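Local coordinates for ATP/GTP-binding site-containing protein A (Brucella abortus, PDB 6NTR) that functions in the periplasm to maintain the integrity of the cell envelope, at residues 94-108 with 111-125. Residues are numbered along the deposited sequence; the frame is centred on the assembly and turned at random.
Sequences EVRGDAKLEDGKTVV and SKPKENTLDLKGTQF
Strands 105-108 and 116-121 run antiparallel, their axes 154° apart and 4.3 Å at closest approach, with T106-L120 and V108-L118 as hydrogen-bonded pairs and V107-D119 as a non-hydrogen-bonded pair; V108 N donates a hydrogen bond to L118 O at 2.6 Å. At the far end of strand 105-112 the chain meets 94-102 in a classic beta bulge: S111 and K112 both face R96, and R96 O accepts from both S111 N and K112 N.

Beta-branched V108 suits an extended strand, and its CB lies 4.1 Å from CB of L118, while its CG2 reaches CD1 of L120; the three form an apolar patch on one face. T106 shares that face. Its CG2, anti to the carbonyl carbon, meets CG2 of T123 at 3.6 Å, methyl to methyl. The other face carries V107 and D119, whose OD1 lies 3.6 Å from V107 CB; the K105 chain crosses D119 obliquely, its CD 3.3 Å from D119 OD1. K105 NZ makes long salt bridges to D119 OD2 and D103 OD2, and so lies loosely between two acids; D119 is exposed, where a charged side chain is at home. At the bulge, R96 NH2 holds E94 OE2 at 2.7 Å in the guanidinium plane, while the other oxygen, OE1, forms a long salt bridge with K112 NZ.

Beyond the hairpin, F125 turns back toward strand 94-102, and its CE2 packs 3.6 Å from CG of L101; the small A99 brings only its CB to the ring, near CZ. F125 also stacks on F79 and occupies the N-cap position of helix 126-138. Thus two successive hairpins, 90-102 with 105-112 and 105-112 with 116-121, extend the antiparallel, barrel-like array beyond strand 78-87, and the chain then returns across 94-102 into that helix.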
loop_
_atom_site.group_PDB
_atom_site.type_symbol
_atom_site.label_atom_id
_atom_site.label_comp_id
_atom_site.label_asym_id
_atom_site.label_seq_id
_atom_site.Cartn_x
_atom_site.Cartn_y
_atom_site.Cartn_z
ATOM N N GLU A 94 -13.601 5.986 10.625
ATOM C CA GLU A 94 -14.028 6.052 9.248
ATOM C C GLU A 94 -13.423 7.294 8.648
ATOM O O GLU A 94 -13.530 8.362 9.213
ATOM C CB GLU A 94 -15.549 6.096 9.158
ATOM C CG GLU A 94 -16.101 6.250 7.754
ATOM C CD GLU A 94 -17.616 6.112 7.702
ATOM O OE1 GLU A 94 -18.294 6.459 8.688
ATOM O OE2 GLU A 94 -18.113 5.650 6.666
ATOM N N VAL A 95 -12.781 7.148 7.502
ATOM C CA VAL A 95 -12.185 8.276 6.805
ATOM C C VAL A 95 -12.735 8.180 5.411
ATOM O O VAL A 95 -12.745 7.120 4.817
ATOM C CB VAL A 95 -10.652 8.287 6.820
ATOM C CG1 VAL A 95 -10.149 9.452 6.000
ATOM C CG2 VAL A 95 -10.144 8.413 8.239
ATOM N N ARG A 96 -13.200 9.302 4.903
ATOM C CA ARG A 96 -13.856 9.342 3.612
ATOM C C ARG A 96 -13.690 10.740 3.056
ATOM O O ARG A 96 -13.983 11.713 3.749
ATOM C CB ARG A 96 -15.338 8.992 3.751
ATOM C CG ARG A 96 -16.099 8.747 2.437
ATOM C CD ARG A 96 -17.592 8.822 2.716
ATOM N NE ARG A 96 -18.031 7.749 3.591
ATOM C CZ ARG A 96 -18.500 6.579 3.172
ATOM N NH1 ARG A 96 -18.695 6.340 1.877
ATOM N NH2 ARG A 96 -18.841 5.667 4.072
ATOM N N GLY A 97 -13.232 10.847 1.818
ATOM C CA GLY A 97 -13.127 12.162 1.225
ATOM C C GLY A 97 -12.743 12.114 -0.236
ATOM O O GLY A 97 -12.864 11.090 -0.910
ATOM N N ASP A 98 -12.301 13.269 -0.717
ATOM C CA ASP A 98 -11.875 13.427 -2.090
ATOM C C ASP A 98 -10.618 14.276 -2.161
ATOM O O ASP A 98 -10.321 15.064 -1.262
ATOM C CB ASP A 98 -12.961 14.067 -2.939
ATOM C CG ASP A 98 -12.687 13.913 -4.413
ATOM O OD1 ASP A 98 -12.812 12.774 -4.907
ATOM O OD2 ASP A 98 -12.308 14.914 -5.070
ATOM N N ALA A 99 -9.887 14.111 -3.257
ATOM C CA ALA A 99 -8.760 14.981 -3.554
ATOM C C ALA A 99 -8.652 15.163 -5.061
ATOM O O ALA A 99 -8.973 14.257 -5.836
ATOM C CB ALA A 99 -7.453 14.422 -2.996
ATOM N N LYS A 100 -8.201 16.331 -5.490
ATOM C CA LYS A 100 -8.060 16.596 -6.912
ATOM C C LYS A 100 -6.738 17.261 -7.221
ATOM O O LYS A 100 -6.208 18.005 -6.407
ATOM C CB LYS A 100 -9.189 17.504 -7.393
ATOM C CG LYS A 100 -9.276 17.658 -8.900
ATOM C CD LYS A 100 -10.169 18.827 -9.277
ATOM C CE LYS A 100 -10.047 19.195 -10.747
ATOM N NZ LYS A 100 -9.552 18.072 -11.582
ATOM N N LEU A 101 -6.211 16.996 -8.403
ATOM C CA LEU A 101 -4.980 17.638 -8.786
ATOM C C LEU A 101 -5.334 18.782 -9.717
ATOM O O LEU A 101 -5.584 18.587 -10.895
ATOM C CB LEU A 101 -4.027 16.661 -9.474
ATOM C CG LEU A 101 -3.248 15.649 -8.624
ATOM C CD1 LEU A 101 -2.258 14.867 -9.460
ATOM C CD2 LEU A 101 -2.582 16.260 -7.408
ATOM N N GLU A 102 -5.343 19.983 -9.161
ATOM C CA GLU A 102 -5.630 21.190 -9.908
ATOM C C GLU A 102 -4.754 22.316 -9.379
ATOM O O GLU A 102 -4.595 22.464 -8.175
ATOM C CB GLU A 102 -7.099 21.570 -9.757
ATOM C CG GLU A 102 -7.498 21.922 -8.337
ATOM C CD GLU A 102 -8.964 22.273 -8.211
ATOM O OE1 GLU A 102 -9.644 22.339 -9.246
ATOM O OE2 GLU A 102 -9.431 22.485 -7.078
ATOM N N ASP A 103 -4.203 23.120 -10.280
ATOM C CA ASP A 103 -3.351 24.250 -9.907
ATOM C C ASP A 103 -2.095 23.898 -9.114
ATOM O O ASP A 103 -1.693 24.640 -8.229
ATOM C CB ASP A 103 -4.153 25.297 -9.138
ATOM C CG ASP A 103 -3.422 26.616 -9.023
ATOM O OD1 ASP A 103 -2.540 26.879 -9.864
ATOM O OD2 ASP A 103 -3.728 27.394 -8.097
ATOM N N GLY A 104 -1.501 22.754 -9.421
ATOM C CA GLY A 104 -0.266 22.329 -8.796
ATOM C C GLY A 104 -0.357 22.288 -7.298
ATOM O O GLY A 104 0.618 22.479 -6.592
ATOM N N LYS A 105 -1.550 22.012 -6.817
ATOM C CA LYS A 105 -1.804 21.933 -5.406
ATOM C C LYS A 105 -2.718 20.760 -5.236
ATOM O O LYS A 105 -3.324 20.313 -6.193
ATOM C CB LYS A 105 -2.488 23.201 -4.911
ATOM C CG LYS A 105 -3.784 23.564 -5.625
ATOM C CD LYS A 105 -4.561 24.602 -4.822
ATOM C CE LYS A 105 -5.511 25.428 -5.675
ATOM N NZ LYS A 105 -5.900 26.700 -5.000
ATOM N N THR A 106 -2.798 20.237 -4.027
ATOM C CA THR A 106 -3.698 19.142 -3.790
ATOM C C THR A 106 -4.782 19.611 -2.834
ATOM O O THR A 106 -4.519 19.826 -1.660
ATOM C CB THR A 106 -2.957 17.943 -3.194
ATOM O OG1 THR A 106 -1.986 18.410 -2.262
ATOM C CG2 THR A 106 -2.269 17.170 -4.278
ATOM N N VAL A 107 -6.000 19.755 -3.347
ATOM C CA VAL A 107 -7.151 20.135 -2.540
ATOM C C VAL A 107 -7.878 18.867 -2.101
ATOM O O VAL A 107 -8.319 18.062 -2.931
ATOM C CB VAL A 107 -8.079 21.087 -3.310
ATOM C CG1 VAL A 107 -8.329 20.575 -4.715
ATOM C CG2 VAL A 107 -9.389 21.259 -2.566
ATOM N N VAL A 108 -7.981 18.681 -0.791
ATOM C CA VAL A 108 -8.533 17.471 -0.199
ATOM C C VAL A 108 -9.859 17.818 0.454
ATOM O O VAL A 108 -9.900 18.603 1.407
ATOM C CB VAL A 108 -7.572 16.861 0.828
ATOM C CG1 VAL A 108 -8.189 15.629 1.441
ATOM C CG2 VAL A 108 -6.256 16.525 0.176
ATOM N N SER A 111 -15.402 14.062 3.758
ATOM C CA SER A 111 -16.767 13.900 4.238
ATOM C C SER A 111 -16.803 13.454 5.695
ATOM O O SER A 111 -17.673 13.888 6.457
ATOM C CB SER A 111 -17.497 12.878 3.364
ATOM O OG SER A 111 -17.146 13.017 1.995
ATOM N N LYS A 112 -15.872 12.595 6.097
ATOM C CA LYS A 112 -15.809 12.061 7.447
ATOM C C LYS A 112 -14.353 11.884 7.834
ATOM O O LYS A 112 -13.520 11.577 6.977
ATOM C CB LYS A 112 -16.554 10.723 7.573
ATOM C CG LYS A 112 -18.043 10.904 7.812
ATOM C CD LYS A 112 -18.595 9.837 8.749
ATOM C CE LYS A 112 -20.059 10.121 9.082
ATOM N NZ LYS A 112 -20.651 9.134 10.027
ATOM N N PRO A 113 -14.015 12.046 9.120
ATOM C CA PRO A 113 -14.891 12.196 10.294
ATOM C C PRO A 113 -15.655 13.535 10.365
ATOM O O PRO A 113 -16.865 13.540 10.629
ATOM C CB PRO A 113 -13.910 12.068 11.467
ATOM C CG PRO A 113 -12.621 12.510 10.937
ATOM C CD PRO A 113 -12.594 12.179 9.473
ATOM N N LYS A 114 -14.946 14.638 10.138
ATOM C CA LYS A 114 -15.512 15.975 10.036
ATOM C C LYS A 114 -15.534 16.405 8.576
ATOM O O LYS A 114 -14.904 15.793 7.713
ATOM C CB LYS A 114 -14.706 16.980 10.869
ATOM C CG LYS A 114 -14.599 16.650 12.353
ATOM C CD LYS A 114 -13.863 17.745 13.127
ATOM C CE LYS A 114 -14.436 17.954 14.535
ATOM N NZ LYS A 114 -13.878 17.030 15.570
ATOM N N GLU A 115 -16.258 17.482 8.301
ATOM C CA GLU A 115 -16.378 17.997 6.942
ATOM C C GLU A 115 -15.343 19.102 6.746
ATOM O O GLU A 115 -15.516 20.210 7.264
ATOM C CB GLU A 115 -17.792 18.511 6.696
ATOM C CG GLU A 115 -18.544 17.749 5.633
ATOM C CD GLU A 115 -19.874 18.377 5.326
ATOM O OE1 GLU A 115 -20.704 18.501 6.250
ATOM O OE2 GLU A 115 -20.083 18.767 4.160
ATOM N N ASN A 116 -14.273 18.815 5.989
ATOM C CA ASN A 116 -13.161 19.754 5.904
ATOM C C ASN A 116 -12.454 19.699 4.558
ATOM O O ASN A 116 -12.362 18.650 3.922
ATOM C CB ASN A 116 -12.128 19.500 6.994
ATOM C CG ASN A 116 -11.252 20.700 7.231
ATOM O OD1 ASN A 116 -11.092 21.551 6.353
ATOM N ND2 ASN A 116 -10.695 20.793 8.426
ATOM N N THR A 117 -11.907 20.850 4.170
ATOM C CA THR A 117 -11.127 21.037 2.954
ATOM C C THR A 117 -9.681 21.343 3.302
ATOM O O THR A 117 -9.395 22.032 4.282
ATOM C CB THR A 117 -11.658 22.194 2.113
ATOM O OG1 THR A 117 -13.089 22.152 2.084
ATOM C CG2 THR A 117 -11.093 22.143 0.695
ATOM N N LEU A 118 -8.768 20.863 2.468
ATOM C CA LEU A 118 -7.351 21.064 2.725
ATOM C C LEU A 118 -6.632 21.295 1.413
ATOM O O LEU A 118 -6.630 20.422 0.543
ATOM C CB LEU A 118 -6.756 19.870 3.455
ATOM C CG LEU A 118 -7.110 19.882 4.936
ATOM C CD1 LEU A 118 -6.489 18.688 5.617
ATOM C CD2 LEU A 118 -6.639 21.198 5.547
ATOM N N ASP A 119 -6.038 22.470 1.273
ATOM C CA ASP A 119 -5.051 22.690 0.230
ATOM C C ASP A 119 -3.724 22.086 0.671
ATOM O O ASP A 119 -3.163 22.487 1.697
ATOM C CB ASP A 119 -4.893 24.177 -0.062
ATOM C CG ASP A 119 -5.687 24.609 -1.257
ATOM O OD1 ASP A 119 -6.034 23.716 -2.054
ATOM O OD2 ASP A 119 -5.943 25.824 -1.419
ATOM N N LEU A 120 -3.222 21.121 -0.092
ATOM C CA LEU A 120 -1.939 20.508 0.197
ATOM C C LEU A 120 -0.996 20.683 -0.985
ATOM O O LEU A 120 -1.373 21.182 -2.050
ATOM C CB LEU A 120 -2.092 19.020 0.522
ATOM C CG LEU A 120 -2.770 18.599 1.812
ATOM C CD1 LEU A 120 -2.608 17.109 1.983
ATOM C CD2 LEU A 120 -2.144 19.352 2.955
ATOM N N LYS A 121 0.246 20.253 -0.786
ATOM C CA LYS A 121 1.286 20.332 -1.798
ATOM C C LYS A 121 0.910 19.462 -2.973
ATOM O O LYS A 121 0.426 18.365 -2.789
ATOM C CB LYS A 121 2.612 19.866 -1.184
ATOM C CG LYS A 121 3.706 19.492 -2.175
ATOM C CD LYS A 121 4.810 18.665 -1.529
ATOM C CE LYS A 121 5.197 19.207 -0.167
ATOM N NZ LYS A 121 5.705 18.157 0.758
ATOM N N GLY A 122 1.142 19.936 -4.184
ATOM C CA GLY A 122 0.800 19.165 -5.358
ATOM C C GLY A 122 1.566 17.870 -5.372
ATOM O O GLY A 122 2.744 17.846 -5.050
ATOM N N THR A 123 0.902 16.785 -5.748
ATOM C CA THR A 123 1.531 15.472 -5.747
ATOM C C THR A 123 0.951 14.517 -6.761
ATOM O O THR A 123 0.454 14.927 -7.784
ATOM C CB THR A 123 1.533 14.847 -4.340
ATOM O OG1 THR A 123 2.317 13.657 -4.343
ATOM C CG2 THR A 123 0.156 14.505 -3.917
ATOM N N GLN A 124 1.069 13.231 -6.478
ATOM C CA GLN A 124 0.547 12.174 -7.327
ATOM C C GLN A 124 -0.241 11.180 -6.469
ATOM O O GLN A 124 -0.230 11.261 -5.258
ATOM C CB GLN A 124 1.622 11.508 -8.174
ATOM C CG GLN A 124 2.716 10.820 -7.401
ATOM C CD GLN A 124 3.538 9.904 -8.265
ATOM O OE1 GLN A 124 3.220 9.672 -9.417
ATOM N NE2 GLN A 124 4.597 9.373 -7.704
ATOM N N PHE A 125 -0.963 10.288 -7.111
ATOM C CA PHE A 125 -1.763 9.331 -6.393
ATOM C C PHE A 125 -1.221 7.944 -6.601
ATOM O O PHE A 125 -0.397 7.724 -7.444
ATOM C CB PHE A 125 -3.257 9.474 -6.714
ATOM C CG PHE A 125 -3.817 10.826 -6.399
ATOM C CD1 PHE A 125 -3.738 11.337 -5.153
ATOM C CD2 PHE A 125 -4.382 11.583 -7.369
ATOM C CE1 PHE A 125 -4.229 12.578 -4.860
ATOM C CE2 PHE A 125 -4.879 12.821 -7.089
ATOM C CZ PHE A 125 -4.801 13.324 -5.833
#